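Local structure of gene product PA4716 (Pseudomonas aeruginosa, 1U0K) at residues Q46-F51 against G76-G81; Y7-V12 against G22-D27; A36-T41 against R64-E69. The protein is of unknown function but belongs to the PhzF family and may act as an isomerase, perhaps an epimerase. All blocks are in the same frame, centred on the assembly; numbering follows the deposited sequence.

Contact 1: residues Q46-F51 against G76-G81; sequences QFESIF and GHPLLG
Glu48 reaches across to His77 and Pro78 with one carboxylate oxygen. Its OE1 lies 3.2 Å from His77 CE1 and 3.3 Å from Pro78 CG, the latter a close approach of the oxygen to the proline ring, whereas OE2 keeps farther from that ring. The carboxylate and imidazole planes are inclined at 52°, and OE1 approaches the imidazole obliquely. A water joins the two residues: it accepts from the backbone N of His77, lies 2.7 Å from His77 ND1, and donates a weak bond to Glu48 OE1 over 3.5 Å. CG of His77 stands between its own backbone N and carbonyl carbon (chi1 72°), a rotation that brings the ring back over the next residue, with Pro78 CD 3.4 Å above the ring centre. One face of the imidazole is thus held against the proline. The pair sits where strand 48-54 meets residues 76-81, leading into helix 78-90, in a protein whose family is grouped with the diaminopimelate epimerases, and Glu48 is the predicted active-site residue. Two residues on, Ile50 points the same way and supplies the apolar half of the contact. Its CB packs 3.9 Å from Pro78 CB, and CD1, at the end of a chain that leaves anti to the backbone N (chi1 178°), touches both Pro78 O and Leu79 CD2, the latter at 3.8 Å. Leu79 N bonds to Gly76 O at 3.0 Å, a backbone bond that spans His77 and Pro78. Further out, Ile65 and Thr67 of strand 60-67 touch the Glu48 side chain, and Leu23 of strand 21-26 packs on Pro78. His77 ND1 has a second, weak partner in the backbone N of Gly222, at the start of helix 222-234.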
loop_
_atom_site.group_PDB
_atom_site.type_symbol
_atom_site.label_atom_id
_atom_site.label_comp_id
_atom_site.label_asym_id
_atom_site.label_seq_id
_atom_site.Cartn_x
_atom_site.Cartn_y
_atom_site.Cartn_z
ATOM N N GLN A 46 -2.450 0.478 -4.447
ATOM C CA GLN A 46 -3.820 0.063 -4.235
ATOM C C GLN A 46 -3.825 -1.461 -4.101
ATOM O O GLN A 46 -2.958 -2.125 -4.674
ATOM C CB GLN A 46 -4.691 0.537 -5.401
ATOM C CG GLN A 46 -4.592 2.035 -5.624
ATOM C CD GLN A 46 -5.048 2.834 -4.407
ATOM O OE1 GLN A 46 -6.164 2.647 -3.929
ATOM N NE2 GLN A 46 -4.178 3.718 -3.900
ATOM N N PHE A 47 -4.756 -1.998 -3.336
ATOM C CA PHE A 47 -4.770 -3.437 -3.045
ATOM C C PHE A 47 -4.764 -4.214 -4.368
ATOM O O PHE A 47 -4.085 -5.227 -4.489
ATOM C CB PHE A 47 -5.959 -3.830 -2.169
ATOM C CG PHE A 47 -5.801 -5.167 -1.479
ATOM C CD1 PHE A 47 -5.333 -5.246 -0.165
ATOM C CD2 PHE A 47 -6.118 -6.344 -2.138
ATOM C CE1 PHE A 47 -5.194 -6.484 0.474
ATOM C CE2 PHE A 47 -5.967 -7.585 -1.503
ATOM C CZ PHE A 47 -5.507 -7.649 -0.207
ATOM N N GLU A 48 -5.520 -3.726 -5.340
ATOM C CA GLU A 48 -5.439 -4.211 -6.719
ATOM C C GLU A 48 -5.385 -3.051 -7.702
ATOM O O GLU A 48 -5.925 -1.976 -7.430
ATOM C CB GLU A 48 -6.642 -5.102 -7.042
ATOM C CG GLU A 48 -6.612 -6.417 -6.295
ATOM C CD GLU A 48 -7.779 -7.322 -6.604
ATOM O OE1 GLU A 48 -8.904 -7.015 -6.184
ATOM O OE2 GLU A 48 -7.561 -8.366 -7.254
ATOM N N SER A 49 -4.677 -3.272 -8.807
ATOM C CA SER A 49 -4.785 -2.450 -10.017
ATOM C C SER A 49 -5.317 -3.334 -11.146
ATOM O O SER A 49 -5.058 -4.531 -11.181
ATOM C CB SER A 49 -3.445 -1.846 -10.438
ATOM O OG SER A 49 -3.012 -0.817 -9.554
ATOM N N ILE A 50 -6.062 -2.726 -12.066
ATOM C CA ILE A 50 -6.576 -3.427 -13.241
ATOM C C ILE A 50 -6.141 -2.695 -14.498
ATOM O O ILE A 50 -6.130 -1.458 -14.545
ATOM C CB ILE A 50 -8.130 -3.608 -13.175
ATOM C CG1 ILE A 50 -8.653 -4.293 -14.439
ATOM C CG2 ILE A 50 -8.852 -2.285 -12.921
ATOM C CD1 ILE A 50 -10.021 -4.867 -14.291
ATOM N N PHE A 51 -5.766 -3.480 -15.499
ATOM C CA PHE A 51 -5.198 -3.002 -16.759
ATOM C C PHE A 51 -6.101 -3.476 -17.883
ATOM O O PHE A 51 -6.351 -4.671 -17.996
ATOM C CB PHE A 51 -3.774 -3.550 -16.931
ATOM C CG PHE A 51 -2.827 -3.092 -15.856
ATOM C CD1 PHE A 51 -2.776 -3.764 -14.642
ATOM C CD2 PHE A 51 -2.021 -1.973 -16.033
ATOM C CE1 PHE A 51 -1.951 -3.324 -13.629
ATOM C CE2 PHE A 51 -1.201 -1.528 -15.006
ATOM C CZ PHE A 51 -1.167 -2.215 -13.808
ATOM N N GLY A 76 -13.558 -10.195 -9.957
ATOM C CA GLY A 76 -13.455 -9.422 -8.713
ATOM C C GLY A 76 -13.958 -7.991 -8.874
ATOM O O GLY A 76 -14.287 -7.587 -9.992
ATOM N N HIS A 77 -13.979 -7.215 -7.781
ATOM C CA HIS A 77 -14.419 -5.806 -7.800
ATOM C C HIS A 77 -13.581 -4.786 -8.641
ATOM O O HIS A 77 -14.080 -3.703 -8.946
ATOM C CB HIS A 77 -14.563 -5.263 -6.380
ATOM C CG HIS A 77 -13.252 -5.051 -5.711
ATOM N ND1 HIS A 77 -12.504 -6.093 -5.209
ATOM C CD2 HIS A 77 -12.509 -3.936 -5.544
ATOM C CE1 HIS A 77 -11.365 -5.622 -4.740
ATOM N NE2 HIS A 77 -11.341 -4.317 -4.935
ATOM N N PRO A 78 -12.331 -5.070 -9.003
ATOM C CA PRO A 78 -11.689 -4.252 -10.043
ATOM C C PRO A 78 -12.519 -4.193 -11.323
ATOM O O PRO A 78 -12.463 -3.195 -12.030
ATOM C CB PRO A 78 -10.359 -4.962 -10.272
ATOM C CG PRO A 78 -10.056 -5.540 -8.946
ATOM C CD PRO A 78 -11.390 -6.082 -8.482
ATOM N N LEU A 79 -13.295 -5.234 -11.613
ATOM C CA LEU A 79 -14.147 -5.234 -12.800
ATOM C C LEU A 79 -15.287 -4.214 -12.680
ATOM O O LEU A 79 -15.615 -3.565 -13.667
ATOM C CB LEU A 79 -14.698 -6.636 -13.111
ATOM C CG LEU A 79 -13.701 -7.772 -13.373
ATOM C CD1 LEU A 79 -14.458 -9.063 -13.710
ATOM C CD2 LEU A 79 -12.716 -7.498 -14.476
ATOM N N LEU A 80 -15.852 -4.051 -11.487
ATOM C CA LEU A 80 -16.867 -3.032 -11.240
ATOM C C LEU A 80 -16.321 -1.636 -11.498
ATOM O O LEU A 80 -16.983 -0.811 -12.129
ATOM C CB LEU A 80 -17.370 -3.100 -9.803
ATOM C CG LEU A 80 -18.085 -4.390 -9.428
ATOM C CD1 LEU A 80 -18.557 -4.275 -7.983
ATOM C CD2 LEU A 80 -19.236 -4.706 -10.381
ATOM N N GLY A 81 -15.114 -1.380 -10.996
ATOM C CA GLY A 81 -14.449 -0.094 -11.211
ATOM C C GLY A 81 -14.172 0.160 -12.678
ATOM O O GLY A 81 -14.420 1.256 -13.178
HETATM O O HOH W 1 -11.957 -8.685 -5.943
#

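Contact 2: residues Y7-V12 against G22-D27; sequences YWQLDV and GLAVFD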
loop_
_atom_site.group_PDB
_atom_site.type_symbol
_atom_site.label_atom_id
_atom_site.label_comp_id
_atom_site.label_asym_id
_atom_site.label_seq_id
_atom_site.Cartn_x
_atom_site.Cartn_y
_atom_site.Cartn_z
ATOM N N TYR A 7 -3.842 6.626 -15.940
ATOM C CA TYR A 7 -4.543 5.773 -15.003
ATOM C C TYR A 7 -5.522 6.606 -14.198
ATOM O O TYR A 7 -5.484 7.852 -14.219
ATOM C CB TYR A 7 -3.580 4.979 -14.115
ATOM C CG TYR A 7 -2.830 5.796 -13.095
ATOM C CD1 TYR A 7 -3.405 6.129 -11.893
ATOM C CD2 TYR A 7 -1.546 6.249 -13.362
ATOM C CE1 TYR A 7 -2.714 6.887 -10.947
ATOM C CE2 TYR A 7 -0.837 6.999 -12.416
ATOM C CZ TYR A 7 -1.438 7.321 -11.224
ATOM O OH TYR A 7 -0.773 8.082 -10.283
ATOM N N TRP A 8 -6.420 5.927 -13.511
ATOM C CA TRP A 8 -7.487 6.571 -12.766
ATOM C C TRP A 8 -7.592 5.967 -11.390
ATOM O O TRP A 8 -7.506 4.757 -11.254
ATOM C CB TRP A 8 -8.824 6.401 -13.477
ATOM C CG TRP A 8 -8.816 6.799 -14.916
ATOM C CD1 TRP A 8 -8.206 6.145 -15.961
ATOM C CD2 TRP A 8 -9.471 7.935 -15.494
ATOM N NE1 TRP A 8 -8.439 6.813 -17.135
ATOM C CE2 TRP A 8 -9.214 7.909 -16.879
ATOM C CE3 TRP A 8 -10.257 8.976 -14.976
ATOM C CZ2 TRP A 8 -9.711 8.885 -17.751
ATOM C CZ3 TRP A 8 -10.743 9.934 -15.842
ATOM C CH2 TRP A 8 -10.475 9.876 -17.209
ATOM N N GLN A 9 -7.822 6.806 -10.385
ATOM C CA GLN A 9 -8.055 6.381 -9.018
ATOM C C GLN A 9 -9.551 6.398 -8.762
ATOM O O GLN A 9 -10.202 7.407 -8.959
ATOM C CB GLN A 9 -7.327 7.319 -8.034
ATOM C CG GLN A 9 -7.559 7.010 -6.570
ATOM C CD GLN A 9 -7.012 5.665 -6.134
ATOM O OE1 GLN A 9 -6.113 5.111 -6.775
ATOM N NE2 GLN A 9 -7.559 5.132 -5.050
ATOM N N LEU A 10 -10.093 5.246 -8.387
ATOM C CA LEU A 10 -11.517 5.063 -8.127
ATOM C C LEU A 10 -11.712 4.458 -6.749
ATOM O O LEU A 10 -10.814 3.820 -6.220
ATOM C CB LEU A 10 -12.123 4.085 -9.149
ATOM C CG LEU A 10 -12.478 4.605 -10.537
ATOM C CD1 LEU A 10 -11.283 5.045 -11.316
ATOM C CD2 LEU A 10 -13.223 3.525 -11.302
ATOM N N ASP A 11 -12.904 4.627 -6.196
ATOM C CA ASP A 11 -13.332 3.847 -5.042
ATOM C C ASP A 11 -14.508 2.972 -5.416
ATOM O O ASP A 11 -15.467 3.447 -6.016
ATOM C CB ASP A 11 -13.754 4.763 -3.910
ATOM C CG ASP A 11 -12.596 5.450 -3.270
ATOM O OD1 ASP A 11 -11.492 4.854 -3.205
ATOM O OD2 ASP A 11 -12.697 6.598 -2.810
ATOM N N VAL A 12 -14.434 1.701 -5.036
ATOM C CA VAL A 12 -15.484 0.729 -5.330
ATOM C C VAL A 12 -16.169 0.316 -4.021
ATOM O O VAL A 12 -15.516 0.203 -2.972
ATOM C CB VAL A 12 -14.900 -0.506 -6.040
ATOM C CG1 VAL A 12 -16.017 -1.492 -6.429
ATOM C CG2 VAL A 12 -14.090 -0.097 -7.276
ATOM N N GLY A 22 -10.200 1.427 -2.588
ATOM C CA GLY A 22 -9.477 2.133 -3.624
ATOM C C GLY A 22 -8.943 1.191 -4.679
ATOM O O GLY A 22 -8.547 0.057 -4.395
ATOM N N LEU A 23 -8.922 1.685 -5.909
ATOM C CA LEU A 23 -8.536 0.913 -7.088
ATOM C C LEU A 23 -7.895 1.820 -8.112
ATOM O O LEU A 23 -8.423 2.906 -8.374
ATOM C CB LEU A 23 -9.794 0.322 -7.716
ATOM C CG LEU A 23 -9.677 -0.395 -9.057
ATOM C CD1 LEU A 23 -9.007 -1.740 -8.878
ATOM C CD2 LEU A 23 -11.055 -0.552 -9.680
ATOM N N ALA A 24 -6.805 1.372 -8.740
ATOM C CA ALA A 24 -6.264 2.044 -9.917
ATOM C C ALA A 24 -6.669 1.295 -11.182
ATOM O O ALA A 24 -6.599 0.067 -11.232
ATOM C CB ALA A 24 -4.769 2.166 -9.852
ATOM N N VAL A 25 -7.102 2.044 -12.194
ATOM C CA VAL A 25 -7.508 1.487 -13.479
ATOM C C VAL A 25 -6.706 2.132 -14.593
ATOM O O VAL A 25 -6.672 3.346 -14.691
ATOM C CB VAL A 25 -8.999 1.758 -13.760
ATOM C CG1 VAL A 25 -9.422 1.158 -15.115
ATOM C CG2 VAL A 25 -9.880 1.235 -12.638
ATOM N N PHE A 26 -6.058 1.321 -15.417
ATOM C CA PHE A 26 -5.338 1.783 -16.598
ATOM C C PHE A 26 -6.259 1.453 -17.776
ATOM O O PHE A 26 -6.463 0.294 -18.094
ATOM C CB PHE A 26 -3.981 1.075 -16.727
ATOM C CG PHE A 26 -2.965 1.476 -15.687
ATOM C CD1 PHE A 26 -3.134 1.141 -14.355
ATOM C CD2 PHE A 26 -1.817 2.183 -16.058
ATOM C CE1 PHE A 26 -2.177 1.508 -13.399
ATOM C CE2 PHE A 26 -0.863 2.525 -15.113
ATOM C CZ PHE A 26 -1.048 2.201 -13.802
ATOM N N ASP A 27 -6.834 2.466 -18.412
ATOM C CA ASP A 27 -7.852 2.207 -19.432
ATOM C C ASP A 27 -7.307 1.747 -20.775
ATOM O O ASP A 27 -8.064 1.210 -21.589
ATOM C CB ASP A 27 -8.764 3.418 -19.622
ATOM C CG ASP A 27 -8.057 4.579 -20.234
ATOM O OD1 ASP A 27 -7.220 5.176 -19.551
ATOM O OD2 ASP A 27 -8.288 4.958 -21.396
#
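Trp8 and Val25 exchange two backbone hydrogen bonds, Trp8 N to Val25 O at 2.8 Å and Val25 N to Trp8 O at 2.9 Å. Leu10 and Leu23 do the same, and the bond from Leu10 N to Leu23 O is nearly straight at 170°. Between these hydrogen-bonded pairs, Gln9 faces Ala24 as a non-hydrogen-bonded pair. The indole N-H of Trp8 is also satisfied: NE1 donates to Asp27 OD1 over 3.2 Å, with the oxygen in the ring plane but the donor well above the carboxylate plane. Asp27 OD2 forms a salt bridge with Arg6, which leaves each carboxylate oxygen with its own partner. Gln9 bends at chi2 (65°), and its NE2 donates to Gln46 OE1 and to Glu43 OE2 of the second subunit. On the face carrying Tyr7 and Phe26, Tyr7 CB sits over the centre of the Phe26 ring, 3.6 Å from the centroid, in a CH-pi contact. The other face is apolar beyond Trp8, where Val12 CG2 meets Leu23 CD2 at 3.9 Å. Strands 6-12 and 21-26 thereby form an antiparallel beta hairpin with a long connection, whose strands are flanked by strands 267-282 and 48-54.

Contact 3: residues A36-T41 against R64-E69; sequences AMQAWT and RIFTLE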
loop_
_atom_site.group_PDB
_atom_site.type_symbol
_atom_site.label_atom_id
_atom_site.label_comp_id
_atom_site.label_asym_id
_atom_site.label_seq_id
_atom_site.Cartn_x
_atom_site.Cartn_y
_atom_site.Cartn_z
ATOM N N ALA A 36 5.872 -4.635 -16.369
ATOM C CA ALA A 36 5.479 -3.244 -16.163
ATOM C C ALA A 36 4.143 -3.124 -15.436
ATOM O O ALA A 36 3.964 -2.246 -14.601
ATOM C CB ALA A 36 5.448 -2.499 -17.491
HETATM N N MSE A 37 3.205 -4.017 -15.729
HETATM C CA MSE A 37 1.922 -4.018 -15.046
HETATM C C MSE A 37 2.127 -4.322 -13.556
HETATM O O MSE A 37 1.587 -3.631 -12.692
HETATM C CB MSE A 37 0.973 -5.031 -15.676
HETATM C CG MSE A 37 0.513 -4.615 -17.050
HETATM SE SE MSE A 37 -0.642 -5.978 -17.813
HETATM C CE MSE A 37 -0.640 -5.455 -19.674
ATOM N N GLN A 38 2.941 -5.327 -13.239
ATOM C CA GLN A 38 3.224 -5.634 -11.844
ATOM C C GLN A 38 3.941 -4.482 -11.157
ATOM O O GLN A 38 3.648 -4.180 -9.996
ATOM C CB GLN A 38 4.035 -6.931 -11.701
ATOM C CG GLN A 38 4.305 -7.335 -10.257
ATOM C CD GLN A 38 3.063 -7.687 -9.480
ATOM O OE1 GLN A 38 2.468 -6.831 -8.793
ATOM N NE2 GLN A 38 2.642 -8.925 -9.590
ATOM N N ALA A 39 4.858 -3.839 -11.863
ATOM C CA ALA A 39 5.630 -2.734 -11.295
ATOM C C ALA A 39 4.735 -1.518 -11.034
ATOM O O ALA A 39 4.892 -0.853 -10.017
ATOM C CB ALA A 39 6.801 -2.371 -12.183
ATOM N N TRP A 40 3.806 -1.229 -11.948
ATOM C CA TRP A 40 2.859 -0.114 -11.768
ATOM C C TRP A 40 1.903 -0.406 -10.621
ATOM O O TRP A 40 1.511 0.502 -9.888
ATOM C CB TRP A 40 2.074 0.181 -13.061
ATOM C CG TRP A 40 2.708 1.193 -13.920
ATOM C CD1 TRP A 40 3.343 0.989 -15.102
ATOM C CD2 TRP A 40 2.822 2.585 -13.639
ATOM N NE1 TRP A 40 3.814 2.182 -15.598
ATOM C CE2 TRP A 40 3.510 3.178 -14.710
ATOM C CE3 TRP A 40 2.382 3.405 -12.595
ATOM C CZ2 TRP A 40 3.777 4.549 -14.762
ATOM C CZ3 TRP A 40 2.660 4.764 -12.644
ATOM C CH2 TRP A 40 3.347 5.317 -13.717
ATOM N N THR A 41 1.523 -1.665 -10.441
ATOM C CA THR A 41 0.657 -2.045 -9.325
ATOM C C THR A 41 1.370 -1.723 -8.005
ATOM O O THR A 41 0.772 -1.173 -7.076
ATOM C CB THR A 41 0.302 -3.538 -9.437
ATOM O OG1 THR A 41 -0.427 -3.765 -10.659
ATOM C CG2 THR A 41 -0.660 -3.955 -8.333
ATOM N N ARG A 64 -6.432 -7.427 -16.997
ATOM C CA ARG A 64 -5.416 -8.082 -16.196
ATOM C C ARG A 64 -5.486 -7.427 -14.817
ATOM O O ARG A 64 -5.469 -6.198 -14.716
ATOM C CB ARG A 64 -4.020 -7.883 -16.793
ATOM C CG ARG A 64 -3.828 -8.305 -18.253
ATOM C CD ARG A 64 -3.664 -9.781 -18.459
ATOM N NE ARG A 64 -2.479 -10.356 -17.824
ATOM C CZ ARG A 64 -1.251 -10.352 -18.321
ATOM N NH1 ARG A 64 -0.960 -9.753 -19.466
ATOM N NH2 ARG A 64 -0.289 -10.955 -17.639
ATOM N N ILE A 65 -5.601 -8.247 -13.778
ATOM C CA ILE A 65 -5.708 -7.770 -12.401
ATOM C C ILE A 65 -4.511 -8.237 -11.604
ATOM O O ILE A 65 -4.155 -9.409 -11.642
ATOM C CB ILE A 65 -7.001 -8.283 -11.726
ATOM C CG1 ILE A 65 -8.249 -7.799 -12.463
ATOM C CG2 ILE A 65 -7.046 -7.845 -10.281
ATOM C CD1 ILE A 65 -9.522 -8.518 -12.047
ATOM N N PHE A 66 -3.879 -7.306 -10.893
ATOM C CA PHE A 66 -2.743 -7.605 -10.046
ATOM C C PHE A 66 -2.950 -7.103 -8.634
ATOM O O PHE A 66 -3.480 -6.010 -8.421
ATOM C CB PHE A 66 -1.481 -6.940 -10.576
ATOM C CG PHE A 66 -1.000 -7.485 -11.887
ATOM C CD1 PHE A 66 -1.601 -7.104 -13.068
ATOM C CD2 PHE A 66 0.087 -8.347 -11.932
ATOM C CE1 PHE A 66 -1.139 -7.608 -14.276
ATOM C CE2 PHE A 66 0.544 -8.856 -13.138
ATOM C CZ PHE A 66 -0.070 -8.486 -14.302
ATOM N N THR A 67 -2.487 -7.894 -7.672
ATOM C CA THR A 67 -2.199 -7.379 -6.336
ATOM C C THR A 67 -0.727 -6.997 -6.278
ATOM O O THR A 67 0.008 -7.178 -7.230
ATOM C CB THR A 67 -2.502 -8.407 -5.235
ATOM O OG1 THR A 67 -1.581 -9.498 -5.350
ATOM C CG2 THR A 67 -3.874 -8.994 -5.359
ATOM N N LEU A 68 -0.274 -6.510 -5.132
ATOM C CA LEU A 68 1.137 -6.199 -4.986
ATOM C C LEU A 68 1.979 -7.472 -4.980
ATOM O O LEU A 68 3.184 -7.402 -5.185
ATOM C CB LEU A 68 1.401 -5.354 -3.732
ATOM C CG LEU A 68 1.344 -3.857 -4.029
ATOM C CD1 LEU A 68 -0.077 -3.378 -4.180
ATOM C CD2 LEU A 68 2.055 -3.049 -2.966
ATOM N N GLU A 69 1.345 -8.623 -4.768
ATOM C CA GLU A 69 2.066 -9.901 -4.728
ATOM C C GLU A 69 2.149 -10.593 -6.086
ATOM O O GLU A 69 3.205 -11.132 -6.444
ATOM C CB GLU A 69 1.414 -10.832 -3.699
ATOM C CG GLU A 69 1.776 -10.492 -2.257
ATOM C CD GLU A 69 0.816 -9.535 -1.577
ATOM O OE1 GLU A 69 0.094 -8.779 -2.269
ATOM O OE2 GLU A 69 0.790 -9.537 -0.324
#
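Helix 36-41 runs over strand 64-67 at 47° between their N-to-C directions, with the two axes 8.2 Å apart at their closest. Phe66 points at the helix, its ring beside Met37 with Gln38 N over one face, towards the rim, and its CB against Thr41. Met37 CB touches Phe66 CE1 at 3.6 Å, and from the same residue the selenium of this selenomethionine lies 5.1 Å from the ring centroid, in an oblique Met-aromatic contact. The extended Met37 chain (chi2 178°) carries SE on to Arg64, where it rests over one face of the guanidinium and 4.0 Å from CG. Arg64 itself is anchored by salt bridges to Glu71 and Asp34. The contact is a helix laid against a face of the sheet, on the side where Thr41 and Met37 also pack on Phe51 of the neighbouring strand 48-54. Thr41 turns OG1 onto Phe66 CB at 3.3 Å. That hydroxyl donates to Met37 O at 2.9 Å, and Thr41 N reaches the same oxygen from the opposite face of its carbonyl plane, so two bonds grip it. Thr41 CG2 lies 3.5 Å from Thr67 O. Thr67 OG1 accepts from Glu69 N at 3.1 Å, an ST turn.

Overall arrangement
From the N terminus, contact 2 comes first and closes the hairpin of strands 6-12 and 21-26 before either of the others opens. Contacts 1 and 3 then cross: contact 3 brings residues 64-69 back to helix 34-44, with residues 46-51 inside its loop, and contact 1 brings residues 76-81 back to strand 48-54, with residues 64-69 inside its own. Strand 48-54 links all three, since Ile50 bonds to the backbone of Ala24 and Phe26 on one side, while Ser49 and Phe51 bond to Phe66 and Arg64 on the other. Side-chain packing ties the helices on, Ile50 turning to helix 78-90, Ser49 and Phe51 to helix 34-44, whose Trp40 meets Phe26 edge-to-face.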